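Local coordinates for putative hemin ABC transport system, membrane protein (Burkholderia cenocepacia J2315, PDB 5B57), which probably serves as the membrane-spanning permease subunit of an ABC importer that takes up heme, at residues Val68-Val73 / Asp102-Arg107; Pro106-Ala111 / Leu341-Asp346. All blocks are in the same frame, centred on the assembly; numbering follows the deposited sequence.

Interaction 1. Residues Val68-Val73 / Asp102-Arg107; sequences VVALCV and DIRAPR. With DMU (decyl-beta-D-maltopyranoside), chain E.
Leu71 and Arg104 bring together helices 54-72 and 94-128 of the all-helical FecCD-type permease fold as a splayed antiparallel pair, with short segment axes inclined at 145° and 9.5 Å apart at their closest. The second segment is irregular: a wider pi-type turn at residues 102-104 leads into a proline kink, where the regular helical bonding lapses at Pro106, which has no N-H, and at Arg107. From this distorted turn Arg104 reaches across to the backbone of the other helix. In the conformer described, one of two deposited, its chain bends at chi2 (-38°) and again at chi3, turning the guanidinium edge toward Ala70. In this copy NE and NH2 grip a single acceptor side-on, Arg104 NE lying 2.8 Å and Arg104 NH2 2.6 Å from Ala70 O; the grip is established for this conformer only. Both donors come from one face of the carbonyl, NE standing 46° out of its plane and NH2 less steeply tilted. The guanidinium charge would be expected to polarise the Ala70 carbonyl.

Beside the fork, Leu71 lays CD2 against the neighbouring turn, 4.0 Å from Arg104 CB and 4.2 Å from Ala105 CB, while the aliphatic part of Arg104 passes close to the Leu71 carbonyl. Trp242 of helix 242-260 also packs on Ala105. Asp102 takes no part in the helix pairing but accepts a hydrogen bond from a bound decyl maltoside, O6 to Asp102 OD1, 2.9 Å.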
loop_
_atom_site.group_PDB
_atom_site.type_symbol
_atom_site.label_atom_id
_atom_site.label_comp_id
_atom_site.label_asym_id
_atom_site.label_seq_id
_atom_site.Cartn_x
_atom_site.Cartn_y
_atom_site.Cartn_z
ATOM N N VAL A 68 -37.486 5.581 17.440
ATOM C CA VAL A 68 -38.860 5.906 17.810
ATOM C C VAL A 68 -39.330 7.161 17.088
ATOM O O VAL A 68 -40.433 7.193 16.526
ATOM C CB VAL A 68 -38.969 6.054 19.339
ATOM C CG1 VAL A 68 -40.180 6.881 19.733
ATOM C CG2 VAL A 68 -39.056 4.700 19.978
ATOM N N VAL A 69 -38.503 8.211 17.076
ATOM C CA VAL A 69 -38.968 9.424 16.416
ATOM C C VAL A 69 -39.097 9.192 14.921
ATOM O O VAL A 69 -39.962 9.792 14.277
ATOM C CB VAL A 69 -38.072 10.634 16.744
ATOM C CG1 VAL A 69 -36.959 10.216 17.640
ATOM C CG2 VAL A 69 -37.541 11.333 15.480
ATOM N N ALA A 70 -38.305 8.275 14.351
ATOM C CA ALA A 70 -38.365 8.048 12.907
ATOM C C ALA A 70 -39.765 7.657 12.444
ATOM O O ALA A 70 -40.170 8.031 11.332
ATOM C CB ALA A 70 -37.365 6.974 12.493
ATOM N N LEU A 71 -40.521 6.917 13.273
ATOM C CA LEU A 71 -41.857 6.472 12.871
ATOM C C LEU A 71 -42.842 7.629 12.756
ATOM O O LEU A 71 -43.799 7.546 11.980
ATOM C CB LEU A 71 -42.404 5.454 13.862
ATOM C CG LEU A 71 -41.736 4.092 13.879
ATOM C CD1 LEU A 71 -41.933 3.455 15.237
ATOM C CD2 LEU A 71 -42.306 3.211 12.779
ATOM N N CYS A 72 -42.621 8.708 13.504
ATOM C CA CYS A 72 -43.540 9.829 13.564
ATOM C C CYS A 72 -43.268 10.927 12.548
ATOM O O CYS A 72 -44.142 11.784 12.374
ATOM C CB CYS A 72 -43.503 10.440 14.950
ATOM S SG CYS A 72 -43.743 9.212 16.189
ATOM N N VAL A 73 -42.104 10.930 11.885
ATOM C CA VAL A 73 -41.757 12.038 11.004
ATOM C C VAL A 73 -41.632 11.627 9.529
ATOM O O VAL A 73 -41.026 12.355 8.760
ATOM C CB VAL A 73 -40.470 12.735 11.477
ATOM C CG1 VAL A 73 -40.734 13.614 12.710
ATOM C CG2 VAL A 73 -39.409 11.693 11.753
ATOM N N ASP A 102 -47.329 -0.825 8.643
ATOM C CA ASP A 102 -47.198 -1.396 7.305
ATOM C C ASP A 102 -46.346 -0.585 6.337
ATOM O O ASP A 102 -45.732 -1.172 5.454
ATOM C CB ASP A 102 -48.573 -1.596 6.661
ATOM C CG ASP A 102 -49.263 -2.813 7.163
ATOM O OD1 ASP A 102 -48.601 -3.581 7.898
ATOM O OD2 ASP A 102 -50.454 -3.000 6.810
ATOM N N ILE A 103 -46.309 0.736 6.463
ATOM C CA ILE A 103 -45.597 1.589 5.534
ATOM C C ILE A 103 -44.362 2.210 6.183
ATOM O O ILE A 103 -43.333 2.375 5.535
ATOM C CB ILE A 103 -46.524 2.689 4.972
ATOM C CG1 ILE A 103 -47.936 2.152 4.726
ATOM C CG2 ILE A 103 -45.923 3.306 3.732
ATOM C CD1 ILE A 103 -48.038 1.098 3.637
ATOM N N ARG A 104 -44.459 2.592 7.453
ATOM C CA ARG A 104 -43.306 3.227 8.068
ATOM C C ARG A 104 -42.314 2.199 8.615
ATOM O O ARG A 104 -41.147 2.213 8.189
ATOM C CB ARG A 104 -43.734 4.210 9.165
ATOM C CG ARG A 104 -43.023 5.567 9.032
ATOM C CD ARG A 104 -41.571 5.429 8.583
ATOM N NE ARG A 104 -40.713 6.493 9.108
ATOM C CZ ARG A 104 -40.005 7.326 8.351
ATOM N NH1 ARG A 104 -40.057 7.225 7.032
ATOM N NH2 ARG A 104 -39.239 8.256 8.908
ATOM N N ALA A 105 -42.748 1.330 9.552
ATOM C CA ALA A 105 -41.957 0.371 10.308
ATOM C C ALA A 105 -40.981 -0.392 9.415
ATOM O O ALA A 105 -39.773 -0.334 9.679
ATOM C CB ALA A 105 -42.860 -0.594 11.091
ATOM N N PRO A 106 -41.415 -1.087 8.353
ATOM C CA PRO A 106 -40.428 -1.833 7.549
ATOM C C PRO A 106 -39.305 -0.962 7.032
ATOM O O PRO A 106 -38.182 -1.440 6.858
ATOM C CB PRO A 106 -41.264 -2.410 6.391
ATOM C CG PRO A 106 -42.670 -2.312 6.837
ATOM C CD PRO A 106 -42.720 -1.065 7.681
ATOM N N ARG A 107 -39.574 0.317 6.795
ATOM C CA ARG A 107 -38.529 1.199 6.326
ATOM C C ARG A 107 -37.589 1.569 7.458
ATOM O O ARG A 107 -36.367 1.584 7.279
ATOM C CB ARG A 107 -39.156 2.436 5.697
ATOM C CG ARG A 107 -38.167 3.483 5.337
ATOM C CD ARG A 107 -38.593 4.257 4.129
ATOM N NE ARG A 107 -37.674 5.360 3.921
ATOM C CZ ARG A 107 -37.775 6.219 2.918
ATOM N NH1 ARG A 107 -38.761 6.091 2.044
ATOM N NH2 ARG A 107 -36.895 7.199 2.786
HETATM C C1 DMU E . -41.874 -11.165 10.192
HETATM C C2 DMU E . -43.132 -10.697 9.510
HETATM C C3 DMU E . -43.981 -9.874 10.488
HETATM C C4 DMU E . -43.138 -8.739 11.139
HETATM O O5 DMU E . -41.926 -9.293 11.710
HETATM C C6 DMU E . -41.118 -9.958 10.711
HETATM O O7 DMU E . -45.098 -9.317 9.792
HETATM O O16 DMU E . -39.885 -10.393 11.281
HETATM C C18 DMU E . -38.796 -9.566 10.865
HETATM C C19 DMU E . -38.142 -8.959 12.092
HETATM C C22 DMU E . -37.115 -7.914 11.701
HETATM C C25 DMU E . -36.164 -7.624 12.860
HETATM C C28 DMU E . -34.706 -7.651 12.395
HETATM C C31 DMU E . -33.831 -8.499 13.330
HETATM C C34 DMU E . -32.538 -7.757 13.698
HETATM C C37 DMU E . -31.382 -8.737 13.964
HETATM C C40 DMU E . -30.015 -8.036 13.851
HETATM C C43 DMU E . -29.546 -7.521 15.200
HETATM O O49 DMU E . -41.055 -11.897 9.267
HETATM O O55 DMU E . -43.881 -11.818 9.022
HETATM C C57 DMU E . -43.924 -8.001 12.235
HETATM O O61 DMU E . -44.913 -7.151 11.629
HETATM C C5 DMU E . -47.165 -10.558 9.398
HETATM C C7 DMU E . -47.587 -9.908 8.082
HETATM C C8 DMU E . -48.202 -8.529 8.317
HETATM C C9 DMU E . -47.307 -7.681 9.198
HETATM O O1 DMU E . -47.117 -8.336 10.456
HETATM C C10 DMU E . -46.399 -9.573 10.315
HETATM O O2 DMU E . -48.398 -7.863 7.053
HETATM O O3 DMU E . -46.342 -11.708 9.117
HETATM O O4 DMU E . -48.550 -10.751 7.431
HETATM C C11 DMU E . -47.926 -6.316 9.427
HETATM O O6 DMU E . -49.247 -6.287 8.843
#

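Interaction 2. Residues Pro106-Ala111 / Leu341-Asp346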
loop_
_atom_site.group_PDB
_atom_site.type_symbol
_atom_site.label_atom_id
_atom_site.label_comp_id
_atom_site.label_asym_id
_atom_site.label_seq_id
_atom_site.Cartn_x
_atom_site.Cartn_y
_atom_site.Cartn_z
ATOM N N PRO A 106 -41.415 -1.087 8.353
ATOM C CA PRO A 106 -40.428 -1.833 7.549
ATOM C C PRO A 106 -39.305 -0.962 7.032
ATOM O O PRO A 106 -38.182 -1.440 6.858
ATOM C CB PRO A 106 -41.264 -2.410 6.391
ATOM C CG PRO A 106 -42.670 -2.312 6.837
ATOM C CD PRO A 106 -42.720 -1.065 7.681
ATOM N N ARG A 107 -39.574 0.317 6.795
ATOM C CA ARG A 107 -38.529 1.199 6.326
ATOM C C ARG A 107 -37.589 1.569 7.458
ATOM O O ARG A 107 -36.367 1.584 7.279
ATOM C CB ARG A 107 -39.156 2.436 5.697
ATOM C CG ARG A 107 -38.167 3.483 5.337
ATOM C CD ARG A 107 -38.593 4.257 4.129
ATOM N NE ARG A 107 -37.674 5.360 3.921
ATOM C CZ ARG A 107 -37.775 6.219 2.918
ATOM N NH1 ARG A 107 -38.761 6.091 2.044
ATOM N NH2 ARG A 107 -36.895 7.199 2.786
ATOM N N VAL A 108 -38.129 1.842 8.642
ATOM C CA VAL A 108 -37.256 2.145 9.772
ATOM C C VAL A 108 -36.441 0.926 10.156
ATOM O O VAL A 108 -35.230 1.024 10.371
ATOM C CB VAL A 108 -38.062 2.678 10.968
ATOM C CG1 VAL A 108 -37.175 2.710 12.172
ATOM C CG2 VAL A 108 -38.582 4.072 10.667
ATOM N N VAL A 109 -37.078 -0.247 10.206
ATOM C CA VAL A 109 -36.346 -1.477 10.516
ATOM C C VAL A 109 -35.281 -1.767 9.453
ATOM O O VAL A 109 -34.164 -2.177 9.778
ATOM C CB VAL A 109 -37.334 -2.642 10.711
ATOM C CG1 VAL A 109 -36.845 -3.891 10.078
ATOM C CG2 VAL A 109 -37.442 -2.909 12.138
ATOM N N LEU A 110 -35.585 -1.527 8.174
ATOM C CA LEU A 110 -34.587 -1.771 7.142
ATOM C C LEU A 110 -33.377 -0.870 7.337
ATOM O O LEU A 110 -32.235 -1.327 7.218
ATOM C CB LEU A 110 -35.189 -1.580 5.740
ATOM C CG LEU A 110 -34.286 -1.954 4.547
ATOM C CD1 LEU A 110 -34.007 -3.434 4.503
ATOM C CD2 LEU A 110 -34.879 -1.538 3.243
ATOM N N ALA A 111 -33.600 0.406 7.673
ATOM C CA ALA A 111 -32.471 1.291 7.948
ATOM C C ALA A 111 -31.601 0.775 9.102
ATOM O O ALA A 111 -30.381 0.891 9.040
ATOM C CB ALA A 111 -32.948 2.709 8.232
ATOM N N LEU A 341 -26.251 6.071 12.132
ATOM C CA LEU A 341 -25.964 6.981 11.024
ATOM C C LEU A 341 -26.904 6.754 9.827
ATOM O O LEU A 341 -27.379 7.714 9.214
ATOM C CB LEU A 341 -24.489 6.845 10.609
ATOM C CG LEU A 341 -23.450 7.366 11.612
ATOM C CD1 LEU A 341 -22.107 6.726 11.340
ATOM C CD2 LEU A 341 -23.328 8.881 11.561
ATOM N N THR A 342 -27.168 5.495 9.460
ATOM C CA THR A 342 -28.033 5.210 8.311
ATOM C C THR A 342 -29.424 5.786 8.511
ATOM O O THR A 342 -30.004 6.403 7.611
ATOM C CB THR A 342 -28.143 3.706 8.109
ATOM O OG1 THR A 342 -26.835 3.154 7.987
ATOM C CG2 THR A 342 -28.960 3.392 6.883
ATOM N N LEU A 343 -29.987 5.533 9.685
ATOM C CA LEU A 343 -31.291 6.066 10.036
ATOM C C LEU A 343 -31.294 7.597 10.005
ATOM O O LEU A 343 -32.204 8.218 9.448
ATOM C CB LEU A 343 -31.639 5.512 11.409
ATOM C CG LEU A 343 -32.912 5.795 12.154
ATOM C CD1 LEU A 343 -34.090 5.220 11.401
ATOM C CD2 LEU A 343 -32.691 5.095 13.469
ATOM N N ALA A 344 -30.271 8.223 10.593
ATOM C CA ALA A 344 -30.127 9.671 10.476
ATOM C C ALA A 344 -30.117 10.109 9.013
ATOM O O ALA A 344 -30.686 11.163 8.668
ATOM C CB ALA A 344 -28.852 10.126 11.187
ATOM N N ALA A 345 -29.495 9.298 8.142
ATOM C CA ALA A 345 -29.442 9.598 6.712
ATOM C C ALA A 345 -30.792 9.420 6.024
ATOM O O ALA A 345 -31.100 10.180 5.092
ATOM C CB ALA A 345 -28.403 8.734 6.020
ATOM N N ASP A 346 -31.599 8.412 6.433
ATOM C CA ASP A 346 -32.882 8.190 5.762
ATOM C C ASP A 346 -33.950 9.116 6.298
ATOM O O ASP A 346 -34.803 9.591 5.537
ATOM C CB ASP A 346 -33.348 6.742 5.890
ATOM C CG ASP A 346 -34.526 6.415 4.949
ATOM O OD1 ASP A 346 -34.329 6.447 3.712
ATOM O OD2 ASP A 346 -35.640 6.107 5.442
#
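Arg107 and Asp346 each send CG out opposite the backbone nitrogen, with chi1 at 173° and -168°, which carries their charged ends into the gap between helices 94-128 and 327-352. The arginine chain, bent at chi2 but otherwise extended, presents the NE side of its guanidinium to the carboxylate. Two bonds form, one to each oxygen. Arg107 NE meets Asp346 OD2 at 2.6 Å, nearly straight, in the guanidinium plane and on the syn lone pair. Arg107 NH2 reaches Asp346 OD1 at 2.8 Å by a more bent path, the two flat groups being turned 44° against each other. The pairing is therefore bidentate but twisted. Asp357 forms a second salt bridge with Arg107 through NH1, so the buried arginine is paired with two acidic groups, which would be expected to stabilise its positive charge.

A turn further along, the helices meet through apolar side chains. Ala111 points toward the partner helix and sets CB 4.2 Å from Leu343 CA, while the Leu343 CD1 branch slants across Val108 and lies 4.1 Å from Val108 CG1. Thr342 turns its methyl CG2 to the Ala111 carbonyl; its hydroxyl bonds to Gly338 O within its own helix. A buried salt bridge, with an apolar contact one turn along, thus joins two antiparallel transmembrane helices in the all-helical FecCD permease fold of type II ABC importers.

Overall arrangement
Helix 94-128 is common to both contacts, whose centres are 9 Å apart; the segments overlap at Pro106 and Arg107, although of these two only Arg107 makes a contact, in interaction 2. Arg104 and Arg107 point to different neighbours: one finds a backbone carbonyl of helix 54-72, the other a carboxylate on helix 327-352. The three helices meet around Ala70, whose CB in interaction 1 lies 3.6 Å from Val108 CG2 and 3.9 Å from Leu343 CD1 of interaction 2, making one continuous apolar junction. Burial differs, since 68-73/102-107 sits near the surface and 106-111/341-346 is enclosed. The detergent bonded to Asp102 lies about 10 Å from the side chain of Val108.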